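Local coordinates for protein AF1502 (Archaeoglobus fulgidus, PDB 5A1Q) that is of unknown function but belongs to the STAC domain family, which is associated with transmembrane solute transport and two-component signal transduction, at residues K16-I21 / E58-V63. Residues are numbered along the deposited sequence; the frame is centred on the assembly and turned at random.
Sequences KEIGPI and EYVEIV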
# COMPACT_ATOMS: atom_id res chain seq x y z
N LYS A 16 -18.10 0.06 -7.04
CA LYS A 16 -19.27 -0.81 -6.95
C LYS A 16 -19.34 -1.50 -5.57
O LYS A 16 -20.45 -1.70 -5.03
CB LYS A 16 -19.25 -1.85 -8.08
CG LYS A 16 -20.58 -2.45 -8.47
CD LYS A 16 -20.69 -2.58 -9.98
CE LYS A 16 -20.98 -1.22 -10.63
NZ LYS A 16 -20.70 -1.21 -12.09
N GLU A 17 -18.20 -1.93 -5.04
CA GLU A 17 -18.14 -2.63 -3.75
C GLU A 17 -18.02 -1.71 -2.50
O GLU A 17 -18.70 -1.94 -1.48
CB GLU A 17 -16.97 -3.63 -3.78
CG GLU A 17 -17.16 -4.79 -4.75
CD GLU A 17 -18.38 -5.60 -4.40
OE1 GLU A 17 -18.55 -5.92 -3.21
OE2 GLU A 17 -19.19 -5.85 -5.29
N ILE A 18 -17.23 -0.65 -2.61
CA ILE A 18 -16.68 0.14 -1.49
C ILE A 18 -17.29 1.58 -1.42
O ILE A 18 -17.18 2.28 -0.39
CB ILE A 18 -15.12 0.18 -1.60
CG1 ILE A 18 -14.50 -1.22 -1.24
CG2 ILE A 18 -14.48 1.25 -0.77
CD1 ILE A 18 -13.12 -1.43 -1.88
N GLY A 19 -17.89 2.06 -2.50
CA GLY A 19 -18.42 3.42 -2.57
C GLY A 19 -17.40 4.42 -3.01
O GLY A 19 -16.23 4.09 -3.33
N PRO A 20 -17.79 5.72 -2.98
CA PRO A 20 -16.92 6.78 -3.50
C PRO A 20 -15.49 6.85 -2.93
O PRO A 20 -14.54 7.27 -3.62
CB PRO A 20 -17.76 8.05 -3.18
CG PRO A 20 -19.13 7.62 -3.12
CD PRO A 20 -19.14 6.20 -2.66
N ILE A 21 -15.32 6.45 -1.67
CA ILE A 21 -14.02 6.47 -1.01
C ILE A 21 -12.99 5.57 -1.71
O ILE A 21 -11.82 5.70 -1.47
CB ILE A 21 -14.16 6.12 0.49
CG1 ILE A 21 -12.92 6.49 1.27
CG2 ILE A 21 -14.53 4.71 0.72
CD1 ILE A 21 -12.81 7.92 1.62
N GLU A 58 -12.55 -8.19 2.04
CA GLU A 58 -13.58 -9.00 1.37
C GLU A 58 -14.04 -8.36 0.08
O GLU A 58 -14.25 -9.04 -0.96
CB GLU A 58 -14.78 -9.20 2.30
CG GLU A 58 -15.65 -10.34 1.81
CD GLU A 58 -16.91 -10.52 2.61
OE1 GLU A 58 -17.90 -9.83 2.29
OE2 GLU A 58 -16.90 -11.35 3.55
N TYR A 59 -14.17 -7.06 0.10
CA TYR A 59 -14.68 -6.32 -1.04
C TYR A 59 -13.65 -6.36 -2.18
O TYR A 59 -13.99 -6.49 -3.35
CB TYR A 59 -15.01 -4.86 -0.63
CG TYR A 59 -15.96 -4.81 0.52
CD1 TYR A 59 -17.33 -4.91 0.28
CD2 TYR A 59 -15.52 -4.80 1.86
CE1 TYR A 59 -18.24 -4.93 1.32
CE2 TYR A 59 -16.44 -4.80 2.90
CZ TYR A 59 -17.79 -4.88 2.61
OH TYR A 59 -18.71 -4.89 3.63
N VAL A 60 -12.35 -6.23 -1.85
CA VAL A 60 -11.29 -6.32 -2.86
C VAL A 60 -11.22 -7.74 -3.45
O VAL A 60 -10.99 -7.89 -4.66
CB VAL A 60 -9.94 -5.86 -2.25
CG1 VAL A 60 -8.80 -6.07 -3.25
CG2 VAL A 60 -10.06 -4.45 -1.76
N GLU A 61 -11.45 -8.79 -2.64
CA GLU A 61 -11.46 -10.18 -3.07
C GLU A 61 -12.58 -10.31 -4.13
O GLU A 61 -12.40 -10.95 -5.17
CB GLU A 61 -11.68 -11.14 -1.84
CG GLU A 61 -10.43 -11.28 -0.95
CD GLU A 61 -10.51 -12.01 0.41
OE1 GLU A 61 -11.59 -12.14 1.05
OE2 GLU A 61 -9.42 -12.44 0.87
N ILE A 62 -13.74 -9.70 -3.85
CA ILE A 62 -14.87 -9.75 -4.81
C ILE A 62 -14.45 -9.09 -6.18
O ILE A 62 -14.70 -9.66 -7.24
CB ILE A 62 -16.15 -9.13 -4.21
CG1 ILE A 62 -16.65 -10.06 -3.11
CG2 ILE A 62 -17.17 -8.90 -5.35
CD1 ILE A 62 -17.75 -9.48 -2.27
N VAL A 63 -13.80 -7.92 -6.11
CA VAL A 63 -13.31 -7.29 -7.37
C VAL A 63 -12.33 -8.19 -8.08
O VAL A 63 -12.47 -8.41 -9.27
CB VAL A 63 -12.62 -5.95 -7.06
CG1 VAL A 63 -11.98 -5.35 -8.33
CG2 VAL A 63 -13.61 -4.96 -6.52
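Glu17 lays its bent side chain over Tyr59, Ile62 and Val63, crossing Ile62 at about a right angle. Its CD stands 3.6 Å from Ile62 CG2, while CG passes Val63 CG2 at 4.0 Å, the side chains of Glu17 and Val63 running past one another in opposite directions. The bend at chi2 (-61°) brings the carboxylate against the side of Ile62, with OE1 3.8 Å from Tyr59 CD1 and the carboxylate and ring planes 29° apart. The carboxylate itself thus rests on Ile62, whereas CB and CG pack on Tyr59 and Val63; OE2 also forms a salt bridge with Arg66, further along helix 57-70. This is a helix-helix contact in an all-helical domain: the C-terminal end of helix 7-18 meets the first turns of helix 57-70, and the closest CA atoms, those of Glu17 and Tyr59, are 5.7 Å apart. Shortening Glu17 to an alanine is likely to leave Arg66 without its carboxylate mate and Ile62 CG2 without its cover. Ile18 supplies the apolar contact between aliphatic groups, its CG1 lying 3.7 Å from Tyr59 CB and its CD1 4.3 Å from Val60 CG2. Val60 also packs on Leu47 and Leu50 of helix 43-51.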